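Local coordinates for L-ornithine 5-monooxygenase (Pseudomonas aeruginosa, PDB 3S5W), which hydroxylates the side-chain nitrogen of L-ornithine with FAD, NADPH and O2, the first step in making hydroxamate siderophores such as pyoverdin, at residues Glu60-Asp65 / Gln143-Glu148; Met257-Ser262 / His331-Met336. All blocks are in the same frame, centred on the assembly; numbering follows the deposited sequence.

Interaction 1: residues Glu60-Asp65 / Gln143-Glu148. With FAD (flavin-adenine dinucleotide), chain C; PO4 (phosphate ion), chain D.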
loop_
_atom_site.group_PDB
_atom_site.type_symbol
_atom_site.label_atom_id
_atom_site.label_comp_id
_atom_site.label_asym_id
_atom_site.label_seq_id
_atom_site.Cartn_x
_atom_site.Cartn_y
_atom_site.Cartn_z
ATOM N N GLU A 60 -5.191 19.677 -18.302
ATOM C CA GLU A 60 -6.470 18.973 -18.290
ATOM C C GLU A 60 -6.265 17.558 -17.731
ATOM O O GLU A 60 -5.784 16.670 -18.441
ATOM C CB GLU A 60 -7.067 18.925 -19.707
ATOM C CG GLU A 60 -8.037 20.075 -20.004
ATOM C CD GLU A 60 -9.446 19.782 -19.507
ATOM O OE1 GLU A 60 -9.863 18.604 -19.562
ATOM O OE2 GLU A 60 -10.139 20.724 -19.062
ATOM N N VAL A 61 -6.642 17.353 -16.464
ATOM C CA VAL A 61 -6.232 16.144 -15.723
ATOM C C VAL A 61 -7.414 15.383 -15.091
ATOM O O VAL A 61 -8.340 15.994 -14.565
ATOM C CB VAL A 61 -5.122 16.494 -14.648
ATOM C CG1 VAL A 61 -4.663 15.273 -13.907
ATOM C CG2 VAL A 61 -3.912 17.165 -15.306
ATOM N N LEU A 62 -7.371 14.054 -15.161
ATOM C CA LEU A 62 -8.314 13.185 -14.445
ATOM C C LEU A 62 -7.598 12.076 -13.674
ATOM O O LEU A 62 -6.646 11.473 -14.177
ATOM C CB LEU A 62 -9.304 12.501 -15.394
ATOM C CG LEU A 62 -10.380 13.308 -16.127
ATOM C CD1 LEU A 62 -11.186 12.334 -16.990
ATOM C CD2 LEU A 62 -11.285 14.014 -15.158
ATOM N N PHE A 63 -8.095 11.782 -12.476
ATOM C CA PHE A 63 -7.618 10.610 -11.741
ATOM C C PHE A 63 -8.779 9.708 -11.477
ATOM O O PHE A 63 -9.747 10.140 -10.874
ATOM C CB PHE A 63 -6.963 11.033 -10.420
ATOM C CG PHE A 63 -5.770 11.904 -10.607
ATOM C CD1 PHE A 63 -4.505 11.341 -10.866
ATOM C CD2 PHE A 63 -5.899 13.294 -10.553
ATOM C CE1 PHE A 63 -3.407 12.160 -11.069
ATOM C CE2 PHE A 63 -4.797 14.105 -10.726
ATOM C CZ PHE A 63 -3.556 13.547 -10.993
ATOM N N LEU A 64 -8.690 8.464 -11.931
ATOM C CA LEU A 64 -9.775 7.495 -11.798
ATOM C C LEU A 64 -9.510 6.521 -10.664
ATOM O O LEU A 64 -8.407 5.969 -10.577
ATOM C CB LEU A 64 -9.957 6.697 -13.107
ATOM C CG LEU A 64 -10.022 7.435 -14.458
ATOM C CD1 LEU A 64 -10.442 6.459 -15.574
ATOM C CD2 LEU A 64 -10.900 8.668 -14.456
ATOM N N ASP A 65 -10.485 6.328 -9.785
ATOM C CA ASP A 65 -10.321 5.363 -8.722
ATOM C C ASP A 65 -11.506 4.439 -8.669
ATOM O O ASP A 65 -12.651 4.883 -8.672
ATOM C CB ASP A 65 -10.105 6.041 -7.352
ATOM C CG ASP A 65 -9.450 5.100 -6.333
ATOM O OD1 ASP A 65 -10.128 4.171 -5.825
ATOM O OD2 ASP A 65 -8.242 5.274 -6.046
ATOM N N GLN A 143 -11.195 16.987 -10.799
ATOM C CA GLN A 143 -10.230 16.087 -11.400
ATOM C C GLN A 143 -10.419 14.617 -11.049
ATOM O O GLN A 143 -9.872 13.756 -11.707
ATOM C CB GLN A 143 -8.807 16.532 -11.076
ATOM C CG GLN A 143 -8.471 17.886 -11.694
ATOM C CD GLN A 143 -7.099 18.376 -11.375
ATOM O OE1 GLN A 143 -6.495 17.999 -10.363
ATOM N NE2 GLN A 143 -6.579 19.241 -12.244
ATOM N N SER A 144 -11.180 14.301 -10.022
ATOM C CA SER A 144 -11.294 12.902 -9.632
ATOM C C SER A 144 -12.547 12.256 -10.227
ATOM O O SER A 144 -13.561 12.925 -10.400
ATOM C CB SER A 144 -11.297 12.790 -8.110
ATOM O OG SER A 144 -12.446 13.425 -7.585
ATOM N N ARG A 145 -12.463 10.970 -10.549
ATOM C CA ARG A 145 -13.629 10.182 -10.913
ATOM C C ARG A 145 -13.622 8.926 -10.084
ATOM O O ARG A 145 -12.843 8.016 -10.365
ATOM C CB ARG A 145 -13.607 9.830 -12.412
ATOM C CG ARG A 145 -13.567 11.056 -13.329
ATOM C CD ARG A 145 -14.939 11.742 -13.393
ATOM N NE ARG A 145 -14.912 12.854 -14.333
ATOM C CZ ARG A 145 -14.590 14.119 -14.037
ATOM N NH1 ARG A 145 -14.255 14.488 -12.793
ATOM N NH2 ARG A 145 -14.602 15.035 -15.005
ATOM N N TYR A 146 -14.488 8.869 -9.078
ATOM C CA TYR A 146 -14.651 7.652 -8.265
ATOM C C TYR A 146 -15.595 6.626 -8.863
ATOM O O TYR A 146 -16.401 6.959 -9.746
ATOM C CB TYR A 146 -15.086 7.998 -6.854
ATOM C CG TYR A 146 -14.036 8.798 -6.109
ATOM C CD1 TYR A 146 -12.859 8.172 -5.628
ATOM C CD2 TYR A 146 -14.196 10.170 -5.908
ATOM C CE1 TYR A 146 -11.878 8.911 -4.944
ATOM C CE2 TYR A 146 -13.217 10.925 -5.216
ATOM C CZ TYR A 146 -12.071 10.288 -4.745
ATOM O OH TYR A 146 -11.144 11.033 -4.072
ATOM N N GLY A 147 -15.487 5.388 -8.381
ATOM C CA GLY A 147 -16.247 4.250 -8.897
ATOM C C GLY A 147 -15.909 3.851 -10.340
ATOM O O GLY A 147 -16.776 3.352 -11.053
ATOM N N GLU A 148 -14.671 4.085 -10.772
ATOM C CA GLU A 148 -14.232 3.746 -12.119
ATOM C C GLU A 148 -12.967 2.914 -12.049
ATOM O O GLU A 148 -11.918 3.411 -11.597
ATOM C CB GLU A 148 -13.944 5.008 -12.923
ATOM C CG GLU A 148 -15.183 5.847 -13.269
ATOM C CD GLU A 148 -14.984 6.690 -14.516
ATOM O OE1 GLU A 148 -14.235 6.254 -15.417
ATOM O OE2 GLU A 148 -15.563 7.793 -14.597
HETATM P PA FAD C . -2.732 3.098 -2.785
HETATM O O1A FAD C . -2.747 1.621 -2.659
HETATM O O2A FAD C . -2.930 3.873 -1.471
HETATM O O5B FAD C . -3.897 3.573 -3.815
HETATM C C5B FAD C . -4.077 2.871 -5.022
HETATM C C4B FAD C . -5.459 3.284 -5.500
HETATM O O4B FAD C . -5.647 2.721 -6.770
HETATM C C3B FAD C . -6.541 2.697 -4.599
HETATM O O3B FAD C . -7.342 3.736 -4.072
HETATM C C2B FAD C . -7.339 1.761 -5.516
HETATM O O2B FAD C . -8.744 1.879 -5.320
HETATM C C1B FAD C . -6.994 2.287 -6.876
HETATM N N9A FAD C . -6.978 1.302 -7.953
HETATM C C8A FAD C . -6.303 0.086 -7.999
HETATM N N7A FAD C . -6.515 -0.455 -9.235
HETATM C C5A FAD C . -7.280 0.412 -9.953
HETATM C C6A FAD C . -7.785 0.363 -11.252
HETATM N N6A FAD C . -7.340 -0.558 -12.122
HETATM N N1A FAD C . -8.563 1.429 -11.697
HETATM C C2A FAD C . -8.834 2.529 -10.908
HETATM N N3A FAD C . -8.330 2.582 -9.613
HETATM C C4A FAD C . -7.569 1.531 -9.156
HETATM N N1 FAD C . 2.903 3.711 4.268
HETATM C C2 FAD C . 3.449 4.610 5.175
HETATM O O2 FAD C . 4.310 5.398 4.819
HETATM N N3 FAD C . 3.031 4.626 6.489
HETATM C C4 FAD C . 2.055 3.770 6.938
HETATM O O4 FAD C . 1.677 3.852 8.119
HETATM C C4X FAD C . 1.507 2.844 6.029
HETATM N N5 FAD C . 0.534 1.951 6.455
HETATM C C5X FAD C . 0.004 1.033 5.563
HETATM C C6 FAD C . -0.978 0.135 6.007
HETATM C C7 FAD C . -1.528 -0.798 5.138
HETATM C C7M FAD C . -2.572 -1.737 5.690
HETATM C C8 FAD C . -1.074 -0.853 3.825
HETATM C C8M FAD C . -1.626 -1.832 2.830
HETATM C C9 FAD C . -0.102 0.033 3.373
HETATM C C9A FAD C . 0.439 1.002 4.230
HETATM N N10 FAD C . 1.421 1.900 3.795
HETATM C C10 FAD C . 1.962 2.803 4.704
HETATM C "C1'" FAD C . 1.969 1.875 2.401
HETATM C "C2'" FAD C . 1.003 2.414 1.326
HETATM O "O2'" FAD C . 1.408 1.733 0.134
HETATM C "C3'" FAD C . 1.194 3.915 1.168
HETATM O "O3'" FAD C . 0.966 4.619 2.406
HETATM C "C4'" FAD C . 0.214 4.511 0.126
HETATM O "O4'" FAD C . -1.103 4.050 0.403
HETATM C "C5'" FAD C . 0.617 4.267 -1.353
HETATM O "O5'" FAD C . -0.149 5.156 -2.144
HETATM P P FAD C . -0.585 4.831 -3.668
HETATM O O1P FAD C . -1.515 5.952 -4.059
HETATM O O2P FAD C . 0.684 4.653 -4.457
HETATM O O3P FAD C . -1.372 3.449 -3.544
HETATM P P PO4 D . -15.634 12.952 -17.957
HETATM O O1 PO4 D . -14.940 14.257 -17.637
HETATM O O2 PO4 D . -14.741 12.200 -18.919
HETATM O O3 PO4 D . -16.982 13.263 -18.575
HETATM O O4 PO4 D . -15.894 12.116 -16.719
HETATM O O HOH W 1 -7.810 19.363 -14.920
#
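Phe63 and Leu64 pair in parallel with Ser144 and Arg145, the ladder running from Phe63 N to Gln143 O (2.8 Å), through Arg145 N to Phe63 O, to Asp65 N on Arg145 O (3.0 Å). Past Asp65, segment 143-148 turns at Gly147, and Glu148 N reaches Asp65 O from above its carbonyl plane. Leu62 lays CD2 over the centre of the Arg145 guanidinium, 3.5 Å from CZ. Arg145, bent at chi2 (-75°), binds a phosphate ion, probably from the crystallisation liquor, at its edge through NE to O4 (2.7 Å) and NH2 to O1, while NH1 turns back to Ser144 O. Leu64 CD2 rests on Arg145 CB. Asp65, with CG anti to the backbone N (chi1 -160°), takes both hydroxyls of the FAD adenosine ribose, O2B on OD1 and O3B on OD2 (each 2.7 Å), as the acidic residue ending the second strand does in many Rossmann-type folds; Gln67 N on OD1 and Phe38 N on OD2 help hold the carboxylate. A water joins Val61 N to Gln143 NE2. Strand 61-65 lies between 144-146 and 30-36 in the sheet; helix 40-56 covers Phe63, and Arg179 of strand 176-181, the phosphate's second partner, packs against Leu62, Leu64 and Arg145.

Interaction 2: residues Met257-Ser262 / His331-Met336. With NAP (NADP nicotinamide-adenine-dinucleotide phosphate), chain F.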
loop_
_atom_site.group_PDB
_atom_site.type_symbol
_atom_site.label_atom_id
_atom_site.label_comp_id
_atom_site.label_asym_id
_atom_site.label_seq_id
_atom_site.Cartn_x
_atom_site.Cartn_y
_atom_site.Cartn_z
ATOM N N MET A 257 -1.116 -17.214 15.870
ATOM C CA MET A 257 -0.244 -16.555 14.909
ATOM C C MET A 257 0.657 -17.638 14.373
ATOM O O MET A 257 1.419 -18.276 15.127
ATOM C CB MET A 257 0.619 -15.466 15.526
ATOM C CG MET A 257 -0.162 -14.362 16.148
ATOM S SD MET A 257 0.879 -12.946 16.630
ATOM C CE MET A 257 1.353 -12.276 15.039
ATOM N N ILE A 258 0.575 -17.841 13.068
ATOM C CA ILE A 258 1.350 -18.892 12.425
ATOM C C ILE A 258 2.375 -18.232 11.522
ATOM O O ILE A 258 2.035 -17.715 10.461
ATOM C CB ILE A 258 0.445 -19.901 11.652
ATOM C CG1 ILE A 258 -0.609 -20.506 12.603
ATOM C CG2 ILE A 258 1.321 -20.983 10.933
ATOM C CD1 ILE A 258 -1.658 -21.397 11.927
ATOM N N LEU A 259 3.643 -18.267 11.937
ATOM C CA LEU A 259 4.679 -17.604 11.169
ATOM C C LEU A 259 5.843 -18.573 10.973
ATOM O O LEU A 259 6.179 -19.358 11.883
ATOM C CB LEU A 259 5.149 -16.288 11.834
ATOM C CG LEU A 259 5.790 -16.343 13.238
ATOM C CD1 LEU A 259 6.705 -15.147 13.449
ATOM C CD2 LEU A 259 4.722 -16.393 14.345
ATOM N N ARG A 260 6.395 -18.553 9.766
ATOM C CA ARG A 260 7.501 -19.459 9.442
ATOM C C ARG A 260 8.826 -18.952 10.069
ATOM O O ARG A 260 9.725 -19.738 10.313
ATOM C CB ARG A 260 7.606 -19.698 7.925
ATOM C CG ARG A 260 7.790 -18.456 7.093
ATOM C CD ARG A 260 7.775 -18.724 5.580
ATOM N NE ARG A 260 7.964 -17.461 4.875
ATOM C CZ ARG A 260 7.929 -17.314 3.555
ATOM N NH1 ARG A 260 7.689 -18.355 2.779
ATOM N NH2 ARG A 260 8.122 -16.119 3.015
ATOM N N ALA A 261 8.921 -17.649 10.334
ATOM C CA ALA A 261 10.104 -17.087 11.000
ATOM C C ALA A 261 10.083 -17.395 12.503
ATOM O O ALA A 261 9.079 -17.881 13.039
ATOM C CB ALA A 261 10.207 -15.573 10.731
ATOM N N SER A 262 11.196 -17.136 13.197
ATOM C CA SER A 262 11.338 -17.613 14.559
ATOM C C SER A 262 10.726 -16.696 15.613
ATOM O O SER A 262 10.447 -17.142 16.724
ATOM C CB SER A 262 12.839 -17.811 14.901
ATOM O OG SER A 262 13.481 -16.518 14.827
ATOM N N HIS A 331 -4.840 -18.149 23.152
ATOM C CA HIS A 331 -4.102 -17.971 21.904
ATOM C C HIS A 331 -2.860 -18.825 21.851
ATOM O O HIS A 331 -2.388 -19.262 22.890
ATOM C CB HIS A 331 -3.670 -16.508 21.790
ATOM C CG HIS A 331 -4.821 -15.566 21.795
ATOM N ND1 HIS A 331 -4.913 -14.481 22.646
ATOM C CD2 HIS A 331 -5.952 -15.567 21.062
ATOM C CE1 HIS A 331 -6.049 -13.844 22.420
ATOM N NE2 HIS A 331 -6.696 -14.484 21.465
ATOM N N ALA A 332 -2.337 -19.022 20.645
ATOM C CA ALA A 332 -1.093 -19.757 20.421
ATOM C C ALA A 332 -0.155 -18.968 19.500
ATOM O O ALA A 332 -0.573 -18.365 18.489
ATOM C CB ALA A 332 -1.384 -21.158 19.857
ATOM N N PHE A 333 1.119 -18.959 19.873
ATOM C CA PHE A 333 2.156 -18.322 19.086
ATOM C C PHE A 333 2.942 -19.443 18.381
ATOM O O PHE A 333 3.857 -20.033 18.957
ATOM C CB PHE A 333 3.086 -17.496 19.987
ATOM C CG PHE A 333 4.069 -16.665 19.228
ATOM C CD1 PHE A 333 3.644 -15.533 18.529
ATOM C CD2 PHE A 333 5.419 -17.002 19.225
ATOM C CE1 PHE A 333 4.561 -14.759 17.795
ATOM C CE2 PHE A 333 6.350 -16.239 18.509
ATOM C CZ PHE A 333 5.898 -15.123 17.755
ATOM N N ARG A 334 2.561 -19.759 17.152
ATOM C CA ARG A 334 3.183 -20.872 16.405
ATOM C C ARG A 334 4.275 -20.374 15.487
ATOM O O ARG A 334 4.071 -20.243 14.292
ATOM C CB ARG A 334 2.119 -21.686 15.667
ATOM C CG ARG A 334 1.007 -22.161 16.635
ATOM C CD ARG A 334 -0.140 -22.767 15.859
ATOM N NE ARG A 334 -0.212 -24.192 16.064
ATOM C CZ ARG A 334 -0.998 -24.775 16.953
ATOM N NH1 ARG A 334 -1.788 -24.047 17.723
ATOM N NH2 ARG A 334 -0.996 -26.085 17.065
ATOM N N CYS A 335 5.444 -20.088 16.071
ATOM C CA CYS A 335 6.587 -19.636 15.300
ATOM C C CYS A 335 7.261 -20.860 14.665
ATOM O O CYS A 335 6.930 -21.979 15.019
ATOM C CB CYS A 335 7.566 -18.810 16.141
ATOM S SG CYS A 335 7.921 -19.523 17.779
ATOM N N MET A 336 8.122 -20.610 13.687
ATOM C CA MET A 336 8.819 -21.654 12.894
ATOM C C MET A 336 7.837 -22.666 12.288
ATOM O O MET A 336 8.157 -23.861 12.188
ATOM C CB MET A 336 9.901 -22.385 13.728
ATOM C CG MET A 336 11.070 -21.463 14.142
ATOM S SD MET A 336 12.242 -22.425 15.131
ATOM C CE MET A 336 11.252 -23.017 16.514
HETATM P PA NAP F . 5.194 -7.773 5.129
HETATM O O1A NAP F . 6.080 -6.965 5.974
HETATM O O2A NAP F . 5.691 -8.012 3.789
HETATM O O5B NAP F . 4.831 -9.068 5.971
HETATM C C5B NAP F . 4.492 -10.197 5.256
HETATM C C4B NAP F . 4.433 -11.287 6.305
HETATM O O4B NAP F . 3.855 -12.367 5.628
HETATM C C3B NAP F . 5.841 -11.699 6.757
HETATM O O3B NAP F . 5.694 -12.157 8.095
HETATM C C2B NAP F . 6.101 -12.879 5.804
HETATM O O2B NAP F . 6.922 -13.845 6.394
HETATM C C1B NAP F . 4.690 -13.495 5.647
HETATM N N9A NAP F . 4.624 -14.269 4.397
HETATM C C8A NAP F . 4.763 -13.787 3.112
HETATM N N7A NAP F . 4.656 -14.812 2.237
HETATM C C5A NAP F . 4.481 -15.938 2.949
HETATM C C6A NAP F . 4.341 -17.274 2.569
HETATM N N6A NAP F . 4.394 -17.617 1.288
HETATM N N1A NAP F . 4.180 -18.216 3.541
HETATM C C2A NAP F . 4.138 -17.898 4.872
HETATM N N3A NAP F . 4.278 -16.572 5.258
HETATM C C4A NAP F . 4.463 -15.620 4.309
HETATM O O3 NAP F . 3.703 -7.154 5.081
HETATM P PN NAP F . 2.768 -6.357 6.161
HETATM O O1N NAP F . 1.432 -6.219 5.491
HETATM O O2N NAP F . 2.800 -6.970 7.529
HETATM O O5D NAP F . 3.563 -4.959 6.096
HETATM C C5D NAP F . 3.980 -4.096 7.132
HETATM C C4D NAP F . 3.842 -2.751 6.426
HETATM O O4D NAP F . 3.502 -1.656 7.233
HETATM C C3D NAP F . 5.038 -2.224 5.651
HETATM O O3D NAP F . 5.417 -3.090 4.608
HETATM C C2D NAP F . 4.469 -0.861 5.222
HETATM O O2D NAP F . 3.812 -0.809 3.962
HETATM C C1D NAP F . 3.450 -0.559 6.328
HETATM P P2B NAP F . 8.496 -14.019 6.052
HETATM O O1X NAP F . 8.752 -15.431 6.564
HETATM O O2X NAP F . 9.155 -12.912 6.852
HETATM O O3X NAP F . 8.702 -13.823 4.571
#
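Met257 and Ile258 pair in parallel with Phe333 and Arg334, and here the packing is tight. Met257 N gives its hydrogen to Ala332 O (2.9 Å), Arg334 N returns one to Met257 O, and Leu259 N follows on to Arg334 O. On the face that carries Met257 and Phe333, Leu259 CD2 sits off-centre over the Phe333 ring, 3.8 Å from CE1, a CH-pi contact. The sulfur of Met257 meets the same ring at its edge, SD lying 4.2 Å from CD1, so one aromatic group serves two apolar neighbours; with CG anti to the backbone N (chi1 -172°), the Phe333 ring is brought to both. Leu264 from the following loop also touches Met257, Leu259 and Phe333. On the other face Ile258 CG1 runs beside Arg334 CD, both chains pointing the same way, and Arg334 carries its charge on to a salt bridge with Asp256.

Beyond Ile258 and Arg334 the strand pairing ends and loops take over. Met336 N still bonds to Ala261 O (3.0 Å), from above the carbonyl plane. Ser262 CA comes only to 3.9 Å of Met336 CG, although Ser262 O lies 3.4 Å from Cys335 CB; Ser262 and Arg260 are both exposed. Arg260 points away from segment 331-336, its chain extended from CG to NE, toward NADP, and its guanidinium also lies against the adenine near C6A. Two nearly straight bonds, NE to O1X (2.8 Å, 166°) and NH2 to O3X (175°), grip the 2'-phosphate that distinguishes NADP from NAD, consistent with the enzyme's use of NADPH.

Interaction 1 closes before interaction 2 opens along the chain, and the two lie on opposite sides of its centre, with centres about 42 Å apart and nearest atoms about 28 Å apart. They share no sheet. Segments 60-65 and 143-148 belong to the mixed sheet that carries FAD, whereas 257-262 and 331-336 lie at one edge of the five-stranded parallel sheet that carries NADP, where 332-334 is an outermost strand. Each contact thus comes near the adenosine end of its own dinucleotide. FAD and NADP extend inward from these distant ends, bringing flavin and bound hydroxyornithine together between the two dinucleotide-binding regions, as expected for a two-dinucleotide flavin monooxygenase.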